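PDB 3W9A: putative uncharacterized protein, which is the catalytic domain of a fungal glycoside hydrolase of family 131, a beta-jelly-roll enzyme that probably cleaves beta-glucan chains. Local coordinates for residues Trp5-Asp19 / Gly28-Ser41. Sequence-based numbering, arbitrary orientation.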
loop_
_atom_site.group_PDB
_atom_site.type_symbol
_atom_site.label_atom_id
_atom_site.label_comp_id
_atom_site.label_asym_id
_atom_site.label_seq_id
_atom_site.Cartn_x
_atom_site.Cartn_y
_atom_site.Cartn_z
ATOM N N TRP A 5 -6.834 10.433 -7.648
ATOM C CA TRP A 5 -5.446 10.694 -7.258
ATOM C C TRP A 5 -4.577 9.596 -7.862
ATOM O O TRP A 5 -4.917 8.377 -7.820
ATOM C CB TRP A 5 -5.291 10.767 -5.725
ATOM C CG TRP A 5 -3.884 10.704 -5.217
ATOM C CD1 TRP A 5 -3.014 11.754 -5.072
ATOM C CD2 TRP A 5 -3.171 9.533 -4.796
ATOM N NE1 TRP A 5 -1.812 11.308 -4.572
ATOM C CE2 TRP A 5 -1.875 9.946 -4.409
ATOM C CE3 TRP A 5 -3.503 8.177 -4.710
ATOM C CZ2 TRP A 5 -0.911 9.055 -3.928
ATOM C CZ3 TRP A 5 -2.548 7.277 -4.233
ATOM C CH2 TRP A 5 -1.260 7.725 -3.843
ATOM N N ASP A 6 -3.482 10.043 -8.458
ATOM C CA ASP A 6 -2.562 9.162 -9.165
ATOM C C ASP A 6 -1.242 9.051 -8.394
ATOM O O ASP A 6 -0.473 10.021 -8.291
ATOM C CB ASP A 6 -2.356 9.663 -10.590
ATOM C CG ASP A 6 -1.708 8.626 -11.491
ATOM O OD1 ASP A 6 -1.052 7.702 -10.987
ATOM O OD2 ASP A 6 -1.824 8.774 -12.717
ATOM N N GLY A 7 -1.021 7.869 -7.824
ATOM C CA GLY A 7 0.209 7.541 -7.096
ATOM C C GLY A 7 1.298 6.919 -7.950
ATOM O O GLY A 7 2.217 6.271 -7.420
ATOM N N SER A 8 1.209 7.103 -9.268
ATOM C CA SER A 8 2.256 6.656 -10.182
ATOM C C SER A 8 3.600 7.106 -9.644
ATOM O O SER A 8 3.708 8.204 -9.113
ATOM C CB SER A 8 2.056 7.281 -11.565
ATOM O OG SER A 8 3.246 7.158 -12.325
ATOM N N PHE A 9 4.619 6.259 -9.764
ATOM C CA PHE A 9 5.963 6.639 -9.375
ATOM C C PHE A 9 6.768 7.136 -10.586
ATOM O O PHE A 9 7.993 7.319 -10.484
ATOM C CB PHE A 9 6.682 5.469 -8.682
ATOM C CG PHE A 9 6.058 5.074 -7.380
ATOM C CD1 PHE A 9 6.076 5.938 -6.304
ATOM C CD2 PHE A 9 5.435 3.842 -7.229
ATOM C CE1 PHE A 9 5.485 5.589 -5.102
ATOM C CE2 PHE A 9 4.854 3.487 -6.024
ATOM C CZ PHE A 9 4.871 4.365 -4.962
ATOM N N ASN A 10 6.102 7.390 -11.725
ATOM C CA ASN A 10 6.859 7.753 -12.937
ATOM C C ASN A 10 7.731 9.009 -12.742
ATOM O O ASN A 10 8.755 9.132 -13.378
ATOM C CB ASN A 10 5.944 7.943 -14.152
ATOM C CG ASN A 10 5.379 6.646 -14.673
ATOM O OD1 ASN A 10 5.838 5.558 -14.307
ATOM N ND2 ASN A 10 4.361 6.754 -15.541
ATOM N N ASN A 11 7.322 9.929 -11.876
ATOM C CA ASN A 11 8.084 11.162 -11.659
ATOM C C ASN A 11 9.041 11.040 -10.494
ATOM O O ASN A 11 9.767 11.976 -10.191
ATOM C CB ASN A 11 7.151 12.347 -11.425
ATOM C CG ASN A 11 6.429 12.764 -12.682
ATOM O OD1 ASN A 11 6.658 12.213 -13.757
ATOM N ND2 ASN A 11 5.544 13.742 -12.555
ATOM N N TYR A 12 9.046 9.878 -9.847
ATOM C CA TYR A 12 9.931 9.656 -8.712
ATOM C C TYR A 12 11.057 8.761 -9.179
ATOM O O TYR A 12 10.892 7.551 -9.267
ATOM C CB TYR A 12 9.162 9.072 -7.513
ATOM C CG TYR A 12 8.216 10.076 -6.896
ATOM C CD1 TYR A 12 8.614 10.888 -5.826
ATOM C CD2 TYR A 12 6.930 10.246 -7.402
ATOM C CE1 TYR A 12 7.730 11.807 -5.258
ATOM C CE2 TYR A 12 6.055 11.166 -6.848
ATOM C CZ TYR A 12 6.448 11.946 -5.787
ATOM O OH TYR A 12 5.542 12.865 -5.270
ATOM N N THR A 13 12.197 9.383 -9.479
ATOM C CA THR A 13 13.325 8.701 -10.139
ATOM C C THR A 13 14.441 8.296 -9.182
ATOM O O THR A 13 15.146 7.331 -9.452
ATOM C CB THR A 13 13.941 9.592 -11.244
ATOM O OG1 THR A 13 12.930 9.876 -12.217
ATOM C CG2 THR A 13 15.126 8.894 -11.945
ATOM N N THR A 14 14.618 9.040 -8.091
ATOM C CA THR A 14 15.618 8.706 -7.064
ATOM C C THR A 14 15.029 8.982 -5.693
ATOM O O THR A 14 14.020 9.692 -5.591
ATOM C CB THR A 14 16.892 9.567 -7.211
ATOM O OG1 THR A 14 16.567 10.939 -6.987
ATOM C CG2 THR A 14 17.474 9.415 -8.588
ATOM N N PRO A 15 15.665 8.465 -4.621
ATOM C CA PRO A 15 15.095 8.697 -3.293
ATOM C C PRO A 15 14.896 10.177 -2.948
ATOM O O PRO A 15 13.844 10.551 -2.389
ATOM C CB PRO A 15 16.103 8.006 -2.358
ATOM C CG PRO A 15 16.697 6.932 -3.194
ATOM C CD PRO A 15 16.805 7.525 -4.568
ATOM N N ALA A 16 15.867 11.009 -3.324
ATOM C CA ALA A 16 15.791 12.446 -3.082
ATOM C C ALA A 16 14.541 13.106 -3.668
ATOM O O ALA A 16 14.122 14.156 -3.178
ATOM C CB ALA A 16 17.044 13.146 -3.595
ATOM N N ASP A 17 13.936 12.502 -4.692
ATOM C CA ASP A 17 12.692 13.037 -5.238
ATOM C C ASP A 17 11.592 13.113 -4.173
ATOM O O ASP A 17 10.815 14.057 -4.158
ATOM C CB ASP A 17 12.224 12.252 -6.483
ATOM C CG ASP A 17 13.044 12.577 -7.738
ATOM O OD1 ASP A 17 13.642 13.675 -7.811
ATOM O OD2 ASP A 17 13.110 11.726 -8.648
ATOM N N PHE A 18 11.556 12.165 -3.247
ATOM C CA PHE A 18 10.579 12.226 -2.158
ATOM C C PHE A 18 10.877 13.381 -1.163
ATOM O O PHE A 18 9.963 13.908 -0.526
ATOM C CB PHE A 18 10.510 10.889 -1.426
ATOM C CG PHE A 18 9.855 9.793 -2.214
ATOM C CD1 PHE A 18 8.476 9.785 -2.414
ATOM C CD2 PHE A 18 10.610 8.752 -2.731
ATOM C CE1 PHE A 18 7.868 8.760 -3.124
ATOM C CE2 PHE A 18 10.012 7.726 -3.434
ATOM C CZ PHE A 18 8.643 7.721 -3.629
ATOM N N ASP A 19 12.141 13.783 -1.065
ATOM C CA ASP A 19 12.566 14.872 -0.167
ATOM C C ASP A 19 12.136 16.272 -0.622
ATOM O O ASP A 19 12.261 17.224 0.130
ATOM C CB ASP A 19 14.091 14.853 0.044
ATOM C CG ASP A 19 14.581 13.568 0.724
ATOM O OD1 ASP A 19 13.818 12.972 1.518
ATOM O OD2 ASP A 19 15.722 13.138 0.468
ATOM N N GLY A 28 4.179 17.507 -5.402
ATOM C CA GLY A 28 4.109 16.127 -5.847
ATOM C C GLY A 28 2.853 15.440 -5.352
ATOM O O GLY A 28 1.876 16.087 -4.967
ATOM N N THR A 29 2.883 14.116 -5.359
ATOM C CA THR A 29 1.702 13.337 -5.017
ATOM C C THR A 29 1.772 12.583 -3.687
ATOM O O THR A 29 0.821 11.933 -3.313
ATOM C CB THR A 29 1.438 12.322 -6.136
ATOM O OG1 THR A 29 2.685 11.738 -6.540
ATOM C CG2 THR A 29 0.761 13.026 -7.348
ATOM N N TYR A 30 2.891 12.664 -2.992
ATOM C CA TYR A 30 3.106 11.898 -1.757
ATOM C C TYR A 30 3.713 12.740 -0.643
ATOM O O TYR A 30 4.719 13.417 -0.851
ATOM C CB TYR A 30 4.066 10.748 -2.028
ATOM C CG TYR A 30 3.481 9.573 -2.765
ATOM C CD1 TYR A 30 2.720 8.618 -2.096
ATOM C CD2 TYR A 30 3.729 9.374 -4.114
ATOM C CE1 TYR A 30 2.205 7.509 -2.766
ATOM C CE2 TYR A 30 3.216 8.263 -4.780
ATOM C CZ TYR A 30 2.465 7.337 -4.093
ATOM O OH TYR A 30 1.950 6.239 -4.728
ATOM N N GLN A 31 3.115 12.650 0.544
ATOM C CA GLN A 31 3.673 13.253 1.754
ATOM C C GLN A 31 4.684 12.282 2.344
ATOM O O GLN A 31 4.434 11.085 2.428
ATOM C CB GLN A 31 2.609 13.532 2.775
ATOM C CG GLN A 31 1.402 14.266 2.243
ATOM C CD GLN A 31 0.419 14.640 3.320
ATOM O OE1 GLN A 31 0.265 13.946 4.321
ATOM N NE2 GLN A 31 -0.283 15.720 3.098
ATOM N N TRP A 32 5.820 12.810 2.761
ATOM C CA TRP A 32 6.897 11.953 3.223
ATOM C C TRP A 32 7.419 12.556 4.533
ATOM O O TRP A 32 8.217 13.500 4.526
ATOM C CB TRP A 32 7.955 11.873 2.147
ATOM C CG TRP A 32 9.226 11.148 2.501
ATOM C CD1 TRP A 32 10.488 11.568 2.256
ATOM C CD2 TRP A 32 9.334 9.887 3.158
ATOM N NE1 TRP A 32 11.391 10.646 2.714
ATOM C CE2 TRP A 32 10.703 9.594 3.264
ATOM C CE3 TRP A 32 8.398 8.953 3.633
ATOM C CZ2 TRP A 32 11.172 8.426 3.848
ATOM C CZ3 TRP A 32 8.872 7.768 4.205
ATOM C CH2 TRP A 32 10.236 7.515 4.303
ATOM N N TYR A 33 6.866 12.060 5.633
ATOM C CA TYR A 33 7.264 12.485 6.990
ATOM C C TYR A 33 7.245 11.350 8.024
ATOM O O TYR A 33 7.850 11.491 9.062
ATOM C CB TYR A 33 6.398 13.649 7.488
ATOM C CG TYR A 33 4.933 13.321 7.680
ATOM C CD1 TYR A 33 4.439 12.940 8.918
ATOM C CD2 TYR A 33 4.048 13.385 6.615
ATOM C CE1 TYR A 33 3.087 12.636 9.093
ATOM C CE2 TYR A 33 2.702 13.087 6.778
ATOM C CZ TYR A 33 2.220 12.705 8.010
ATOM O OH TYR A 33 0.871 12.407 8.145
ATOM N N ILE A 34 6.518 10.253 7.764
ATOM C CA ILE A 34 6.477 9.130 8.688
ATOM C C ILE A 34 7.701 8.256 8.385
ATOM O O ILE A 34 7.637 7.327 7.604
ATOM C CB ILE A 34 5.147 8.333 8.575
ATOM C CG1 ILE A 34 3.951 9.239 8.873
ATOM C CG2 ILE A 34 5.113 7.170 9.553
ATOM C CD1 ILE A 34 2.595 8.572 8.703
ATOM N N LYS A 35 8.828 8.586 9.001
ATOM C CA LYS A 35 10.086 7.955 8.670
ATOM C C LYS A 35 11.093 8.101 9.795
ATOM O O LYS A 35 10.907 8.931 10.694
ATOM C CB LYS A 35 10.667 8.651 7.450
ATOM C CG LYS A 35 10.999 10.104 7.705
ATOM C CD LYS A 35 11.177 10.889 6.426
ATOM C CE LYS A 35 11.646 12.305 6.719
ATOM N NZ LYS A 35 11.470 13.189 5.532
ATOM N N GLY A 36 12.199 7.364 9.679
ATOM C CA GLY A 36 13.307 7.474 10.614
ATOM C C GLY A 36 14.183 8.666 10.277
ATOM O O GLY A 36 13.935 9.390 9.289
ATOM N N SER A 37 15.228 8.842 11.079
ATOM C CA SER A 37 16.211 9.920 10.896
ATOM C C SER A 37 17.185 9.697 9.752
ATOM O O SER A 37 17.899 10.626 9.364
ATOM C CB SER A 37 17.046 10.067 12.161
ATOM O OG SER A 37 16.213 10.456 13.222
ATOM N N GLY A 38 17.238 8.477 9.224
ATOM C CA GLY A 38 18.169 8.150 8.166
ATOM C C GLY A 38 17.917 8.920 6.878
ATOM O O GLY A 38 16.886 9.581 6.734
ATOM N N PRO A 39 18.858 8.827 5.926
ATOM C CA PRO A 39 18.583 9.367 4.585
ATOM C C PRO A 39 17.412 8.624 3.957
ATOM O O PRO A 39 17.163 7.461 4.307
ATOM C CB PRO A 39 19.884 9.108 3.812
ATOM C CG PRO A 39 20.575 8.017 4.561
ATOM C CD PRO A 39 20.164 8.146 5.998
ATOM N N THR A 40 16.686 9.287 3.059
ATOM C CA THR A 40 15.509 8.674 2.463
ATOM C C THR A 40 15.857 7.358 1.746
ATOM O O THR A 40 15.095 6.373 1.800
ATOM C CB THR A 40 14.789 9.676 1.555
ATOM O OG1 THR A 40 14.247 10.693 2.384
ATOM C CG2 THR A 40 13.648 9.012 0.775
ATOM N N SER A 41 17.040 7.313 1.142
ATOM C CA SER A 41 17.494 6.099 0.457
ATOM C C SER A 41 17.679 4.856 1.368
ATOM O O SER A 41 17.823 3.763 0.860
ATOM C CB SER A 41 18.798 6.361 -0.281
ATOM O OG SER A 41 19.841 6.482 0.659
HETATM O O HOH W 1 2.006 10.261 -8.672
HETATM O O HOH W 2 5.608 14.368 -3.384
HETATM O O HOH W 3 7.472 12.967 -1.359
HETATM O O HOH W 4 16.934 11.938 2.163
#
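The loop after Trp-5 and the weakly bonded turn 15-18 follow residues 28-41, with CA atoms 6.3 Å apart at Gly-7 and Thr-29 and 5.2 Å at Pro-15 and Ser-41. Tyr-30 enters an aromatic cluster: the edge of Trp-5 meets one face of its ring, offset edge-to-face (planes at 82°), Phe-9 lies nearly parallel but slid aside, and the Tyr-30 edge is turned toward the face of Tyr-12, again offset. Its OH donates to Gly-7 O (2.7 Å), on a carbonyl lone pair. Trp-5 CG stands anti to the backbone N (chi1 166°), which carries the indole across to the residue just before strand 30-34, where NE1 donates to Thr-29 O (3.0 Å). Thr-29 N in turn donates to Tyr-12 OH (2.9 Å). A phenylalanine in place of Tyr-30 would probably leave Gly-7 O without this donor. Farther along, Phe-18 CB packs on Trp-32 CD1 (3.7 Å), and Thr-40 OG1 accepts from Trp-32 NE1 in the indole plane while donating to Asp-19 OD1 (2.5 Å, a doubtful length). Val-220 of strand 213-224 touches both Trp-5 and Tyr-30. Ring packing and polar groups bonded to backbone thus tie strand 3-6 and the loop after it, from one jelly-roll sheet, to strand 30-34 of the other.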